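Local coordinates for protein toxin FitB (Neisseria gonorrhoeae, PDB 2H1C) that acts as the toxin of a type II toxin-antitoxin system, a PIN-domain protein expected to be a magnesium-dependent ribonuclease, and forms with antitoxin FitA a complex that binds promoter DNA, at residues 4-9 and 40-45; 28-33 and 68-73. All coordinates share one frame; numbering follows the deposited sequence.

Contact 1 (4-9 and 40-45)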
loop_
_atom_site.group_PDB
_atom_site.type_symbol
_atom_site.label_atom_id
_atom_site.label_comp_id
_atom_site.label_asym_id
_atom_site.label_seq_id
_atom_site.Cartn_x
_atom_site.Cartn_y
_atom_site.Cartn_z
ATOM N N LEU A 4 -1.005 -10.779 11.045
ATOM C CA LEU A 4 0.435 -11.037 11.168
ATOM C C LEU A 4 1.259 -10.088 10.308
ATOM O O LEU A 4 1.027 -10.006 9.109
ATOM C CB LEU A 4 0.768 -12.457 10.721
ATOM C CG LEU A 4 0.211 -13.677 11.444
ATOM C CD1 LEU A 4 0.736 -14.924 10.733
ATOM C CD2 LEU A 4 0.629 -13.657 12.913
ATOM N N ASP A 5 2.227 -9.406 10.920
ATOM C CA ASP A 5 3.117 -8.459 10.227
ATOM C C ASP A 5 4.194 -9.319 9.557
ATOM O O ASP A 5 4.424 -10.462 9.953
ATOM C CB ASP A 5 3.737 -7.501 11.272
ATOM C CG ASP A 5 4.374 -6.239 10.662
ATOM O OD1 ASP A 5 4.037 -5.852 9.524
ATOM O OD2 ASP A 5 5.213 -5.607 11.358
ATOM N N THR A 6 4.877 -8.768 8.561
ATOM C CA THR A 6 5.897 -9.519 7.840
ATOM C C THR A 6 6.994 -10.157 8.691
ATOM O O THR A 6 7.406 -11.287 8.430
ATOM C CB THR A 6 6.575 -8.619 6.794
ATOM O OG1 THR A 6 5.568 -8.064 5.946
ATOM C CG2 THR A 6 7.562 -9.406 5.961
ATOM N N ASN A 7 7.470 -9.443 9.706
ATOM C CA ASN A 7 8.561 -9.971 10.514
ATOM C C ASN A 7 8.186 -11.188 11.352
ATOM O O ASN A 7 9.063 -11.943 11.768
ATOM C CB ASN A 7 9.144 -8.866 11.402
ATOM C CG ASN A 7 8.121 -8.293 12.370
ATOM O OD1 ASN A 7 7.625 -8.989 13.257
ATOM N ND2 ASN A 7 7.801 -7.017 12.200
ATOM N N VAL A 8 6.893 -11.391 11.583
ATOM C CA VAL A 8 6.445 -12.535 12.369
ATOM C C VAL A 8 6.267 -13.761 11.475
ATOM O O VAL A 8 6.795 -14.828 11.771
ATOM C CB VAL A 8 5.133 -12.195 13.117
ATOM C CG1 VAL A 8 4.558 -13.441 13.781
ATOM C CG2 VAL A 8 5.419 -11.131 14.169
ATOM N N ILE A 9 5.561 -13.619 10.360
ATOM C CA ILE A 9 5.378 -14.769 9.497
ATOM C C ILE A 9 6.716 -15.214 8.894
ATOM O O ILE A 9 6.889 -16.386 8.580
ATOM C CB ILE A 9 4.309 -14.485 8.385
ATOM C CG1 ILE A 9 4.069 -15.760 7.564
ATOM C CG2 ILE A 9 4.742 -13.317 7.515
ATOM C CD1 ILE A 9 2.984 -15.629 6.527
ATOM N N VAL A 40 1.687 -9.675 1.968
ATOM C CA VAL A 40 1.836 -10.705 0.949
ATOM C C VAL A 40 2.755 -10.156 -0.145
ATOM O O VAL A 40 3.609 -10.877 -0.668
ATOM C CB VAL A 40 0.467 -11.113 0.338
ATOM C CG1 VAL A 40 0.674 -12.092 -0.806
ATOM C CG2 VAL A 40 -0.416 -11.774 1.423
ATOM N N ALA A 41 2.600 -8.876 -0.481
ATOM C CA ALA A 41 3.458 -8.278 -1.513
ATOM C C ALA A 41 4.921 -8.271 -1.058
ATOM O O ALA A 41 5.836 -8.542 -1.853
ATOM C CB ALA A 41 3.017 -6.860 -1.801
ATOM N N GLU A 42 5.147 -7.928 0.207
ATOM C CA GLU A 42 6.511 -7.880 0.731
ATOM C C GLU A 42 7.120 -9.274 0.816
ATOM O O GLU A 42 8.313 -9.441 0.551
ATOM C CB GLU A 42 6.551 -7.209 2.108
ATOM C CG GLU A 42 5.893 -5.831 2.137
ATOM C CD GLU A 42 5.962 -5.170 3.503
ATOM O OE1 GLU A 42 5.973 -5.912 4.519
ATOM O OE2 GLU A 42 5.983 -3.913 3.562
ATOM N N LEU A 43 6.316 -10.272 1.195
ATOM C CA LEU A 43 6.815 -11.648 1.250
ATOM C C LEU A 43 7.195 -12.093 -0.158
ATOM O O LEU A 43 8.278 -12.642 -0.376
ATOM C CB LEU A 43 5.751 -12.600 1.812
ATOM C CG LEU A 43 5.455 -12.376 3.291
ATOM C CD1 LEU A 43 4.239 -13.190 3.734
ATOM C CD2 LEU A 43 6.691 -12.760 4.085
ATOM N N ARG A 44 6.307 -11.857 -1.118
ATOM C CA ARG A 44 6.595 -12.253 -2.494
ATOM C C ARG A 44 7.825 -11.540 -3.054
ATOM O O ARG A 44 8.601 -12.145 -3.788
ATOM C CB ARG A 44 5.371 -12.008 -3.396
ATOM C CG ARG A 44 4.261 -13.066 -3.229
ATOM C CD ARG A 44 2.955 -12.629 -3.904
ATOM N NE ARG A 44 2.027 -13.743 -4.058
ATOM C CZ ARG A 44 0.726 -13.613 -4.307
ATOM N NH1 ARG A 44 0.179 -12.401 -4.423
ATOM N NH2 ARG A 44 -0.028 -14.700 -4.450
ATOM N N LEU A 45 8.009 -10.265 -2.707
ATOM C CA LEU A 45 9.158 -9.504 -3.198
ATOM C C LEU A 45 10.446 -10.065 -2.594
ATOM O O LEU A 45 11.456 -10.243 -3.290
ATOM C CB LEU A 45 8.993 -8.023 -2.832
ATOM C CG LEU A 45 10.166 -7.102 -3.163
ATOM C CD1 LEU A 45 10.536 -7.224 -4.640
ATOM C CD2 LEU A 45 9.794 -5.667 -2.809
#
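Thr-6 meets two successive residues of helix 37-48 with the two branches of its side chain. With chi1 at -55°, OG1 lies beside its own backbone N, and the methyl CG2 stands anti to that nitrogen. The hydroxyl and the methyl thus part toward Glu-42 and Leu-43. OG1 donates a short hydrogen bond of 2.6 Å to Glu-42 OE1, arriving nearly along the C-O axis of the carboxylate oxygen. Glu-42 reaches it because its chain runs extended beyond CG (chi2 -179°), which carries OE1 across to helix 6-9.

Next to this polar link, Leu-43 presents its fork to the short helix 6-9. Its CD2 takes the Thr-6 methyl, CG2, at 3.9 Å, the two side chains running antiparallel alongside one another. Its CD1 turns to Ile-9, lying 3.8 Å from Ile-9 CG2 and 3.9 Å from Ile-9 CD1, so both the branch and the tip of the isoleucine bear on one methyl. Ile-9 also rests on Leu-35 of strand 33-36, which ties the apolar side to the central sheet.

The contact grades from an oily half to a polar half. On the polar side, Asp-5, predicted to bind magnesium, sits at the N-cap position of helix 6-9, and Asp-5 OD2 is hydrogen-bonded to Thr-120 OG1. Asp-5 OD1 lies 5.4 Å from Glu-42 OE1, and the Glu-42 side chain is about 7 Å from that of Asp-104, also a predicted magnesium ligand. A bound magnesium ion lies about 6 Å from the Thr-6 side chain. Such a gathering of acidic residues is consistent with the metal-binding pocket of PIN-domain nucleases.

Contact 2 (28-33 and 68-73)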
loop_
_atom_site.group_PDB
_atom_site.type_symbol
_atom_site.label_atom_id
_atom_site.label_comp_id
_atom_site.label_asym_id
_atom_site.label_seq_id
_atom_site.Cartn_x
_atom_site.Cartn_y
_atom_site.Cartn_z
ATOM N N LEU A 28 -2.261 -20.459 17.778
ATOM C CA LEU A 28 -3.349 -19.725 17.140
ATOM C C LEU A 28 -4.328 -20.586 16.353
ATOM O O LEU A 28 -3.959 -21.642 15.833
ATOM C CB LEU A 28 -2.774 -18.663 16.192
ATOM C CG LEU A 28 -1.750 -17.680 16.762
ATOM C CD1 LEU A 28 -1.279 -16.773 15.624
ATOM C CD2 LEU A 28 -2.355 -16.868 17.896
ATOM N N ILE A 29 -5.584 -20.136 16.279
ATOM C CA ILE A 29 -6.584 -20.851 15.481
ATOM C C ILE A 29 -6.444 -20.202 14.105
ATOM O O ILE A 29 -6.638 -18.996 13.970
ATOM C CB ILE A 29 -8.017 -20.635 15.995
ATOM C CG1 ILE A 29 -8.225 -21.403 17.304
ATOM C CG2 ILE A 29 -9.022 -21.116 14.959
ATOM C CD1 ILE A 29 -7.465 -20.827 18.454
ATOM N N LEU A 30 -6.097 -20.999 13.099
ATOM C CA LEU A 30 -5.861 -20.481 11.744
ATOM C C LEU A 30 -6.914 -19.532 11.181
ATOM O O LEU A 30 -6.583 -18.482 10.609
ATOM C CB LEU A 30 -5.678 -21.642 10.776
ATOM C CG LEU A 30 -5.225 -21.316 9.354
ATOM C CD1 LEU A 30 -3.918 -20.539 9.395
ATOM C CD2 LEU A 30 -5.061 -22.613 8.565
ATOM N N GLU A 31 -8.181 -19.911 11.321
ATOM C CA GLU A 31 -9.281 -19.100 10.817
ATOM C C GLU A 31 -9.321 -17.685 11.384
ATOM O O GLU A 31 -9.963 -16.799 10.815
ATOM C CB GLU A 31 -10.616 -19.789 11.119
ATOM C CG GLU A 31 -10.848 -21.119 10.408
ATOM C CD GLU A 31 -9.846 -22.213 10.777
ATOM O OE1 GLU A 31 -9.432 -22.302 11.960
ATOM O OE2 GLU A 31 -9.490 -23.005 9.870
ATOM N N ASP A 32 -8.663 -17.490 12.523
ATOM C CA ASP A 32 -8.634 -16.202 13.204
ATOM C C ASP A 32 -7.373 -15.402 12.870
ATOM O O ASP A 32 -7.114 -14.368 13.488
ATOM C CB ASP A 32 -8.698 -16.407 14.731
ATOM C CG ASP A 32 -9.978 -17.112 15.187
ATOM O OD1 ASP A 32 -10.858 -17.401 14.344
ATOM O OD2 ASP A 32 -10.096 -17.381 16.405
ATOM N N VAL A 33 -6.588 -15.885 11.905
ATOM C CA VAL A 33 -5.355 -15.197 11.537
ATOM C C VAL A 33 -5.442 -14.651 10.118
ATOM O O VAL A 33 -5.782 -15.378 9.184
ATOM C CB VAL A 33 -4.146 -16.140 11.666
ATOM C CG1 VAL A 33 -2.858 -15.369 11.420
ATOM C CG2 VAL A 33 -4.124 -16.759 13.067
ATOM N N LEU A 68 0.378 -19.482 1.349
ATOM C CA LEU A 68 -0.757 -18.610 1.081
ATOM C C LEU A 68 -2.137 -19.290 1.113
ATOM O O LEU A 68 -3.115 -18.670 1.515
ATOM C CB LEU A 68 -0.546 -17.842 -0.230
ATOM C CG LEU A 68 0.615 -16.838 -0.236
ATOM C CD1 LEU A 68 0.596 -16.058 -1.568
ATOM C CD2 LEU A 68 0.491 -15.862 0.945
ATOM N N PRO A 69 -2.237 -20.567 0.693
ATOM C CA PRO A 69 -3.552 -21.211 0.743
ATOM C C PRO A 69 -4.090 -21.276 2.180
ATOM O O PRO A 69 -5.291 -21.367 2.384
ATOM C CB PRO A 69 -3.276 -22.592 0.166
ATOM C CG PRO A 69 -2.201 -22.312 -0.842
ATOM C CD PRO A 69 -1.280 -21.403 -0.050
ATOM N N LEU A 70 -3.193 -21.251 3.166
ATOM C CA LEU A 70 -3.610 -21.277 4.569
ATOM C C LEU A 70 -4.395 -20.007 4.882
ATOM O O LEU A 70 -5.141 -19.950 5.866
ATOM C CB LEU A 70 -2.399 -21.324 5.504
ATOM C CG LEU A 70 -1.483 -22.542 5.422
ATOM C CD1 LEU A 70 -0.233 -22.286 6.254
ATOM C CD2 LEU A 70 -2.227 -23.767 5.902
ATOM N N PHE A 71 -4.226 -18.985 4.044
ATOM C CA PHE A 71 -4.906 -17.713 4.262
ATOM C C PHE A 71 -5.966 -17.370 3.222
ATOM O O PHE A 71 -6.381 -16.218 3.104
ATOM C CB PHE A 71 -3.867 -16.592 4.366
ATOM C CG PHE A 71 -2.906 -16.776 5.505
ATOM C CD1 PHE A 71 -1.713 -17.468 5.326
ATOM C CD2 PHE A 71 -3.226 -16.309 6.776
ATOM C CE1 PHE A 71 -0.844 -17.700 6.407
ATOM C CE2 PHE A 71 -2.369 -16.538 7.857
ATOM C CZ PHE A 71 -1.182 -17.231 7.675
ATOM N N ALA A 72 -6.422 -18.379 2.489
ATOM C CA ALA A 72 -7.453 -18.182 1.475
ATOM C C ALA A 72 -8.665 -17.484 2.100
ATOM O O ALA A 72 -9.185 -17.908 3.137
ATOM C CB ALA A 72 -7.864 -19.536 0.881
ATOM N N GLY A 73 -9.099 -16.395 1.477
ATOM C CA GLY A 73 -10.239 -15.672 1.993
ATOM C C GLY A 73 -9.897 -14.747 3.142
ATOM O O GLY A 73 -10.782 -14.054 3.639
#
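Leu-30 and Leu-70 stand roughly perpendicular to each other where two loops of the PIN domain's alpha/beta fold come together, each leading from a helix into one of two neighbouring parallel strands, 33-36 and 75-76. The side chains meet methyl to methyl, Leu-30 CD2 lying 4.1 Å from Leu-70 CD2. Leu-30 also lies against backbone: its CG is 3.7 Å from Leu-70 O, and both of its methyls are close to the same oxygen. Leu-30 has CG anti to the backbone N (chi1 -171°), which carries the whole fork toward that carbonyl. Leu-70 has its CG beside its own backbone N, and only the CD2 branch comes up to Leu-30.

The second pair, Val-33 and Phe-71, is turned differently. Here the aromatic ring offers an edge rather than a face. Val-33 CG1 lies in the plane of the ring, 3.8 Å from Phe-71 CE2, and Val-33 O also sits at the edge, near the plane, so that a methyl and a carbonyl of one residue share one stretch of ring rim. Phe-71 and Leu-70 both pack as well on apolar side chains of the bound peptide.

Between the two segments themselves the contact is one of van der Waals packing, and a polar tie is supplied from next door. Arg-74 gives a hydrogen bond through NE to Val-33 O and another through NH2 to Leu-70 O, joining the loops by a single guanidinium. The carbonyl that Arg-74 takes on strand 33-36 is the same one that approaches the ring, with Val-33 O 3.6 Å from Phe-71 CD2.

The two contacts show how chemistry follows position in one fold. Contact 1 lies nearer the middle, its centre about 6 Å from that of the chain, against about 13 Å for contact 2, and couples helix to helix beside a bound magnesium and the predicted metal ligands, with a side-chain hydrogen bond next to hydrocarbon. Contact 2 joins loops toward the periphery, where leucine methyls, a valine and a ring edge pack together and against backbone carbonyl oxygens. Both remain only partly buried, and both border the bound peptide. They are continuous: Leu-4 packs on Val-33 and Phe-71, while Val-40 and Arg-44 of helix 37-48 touch Leu-68.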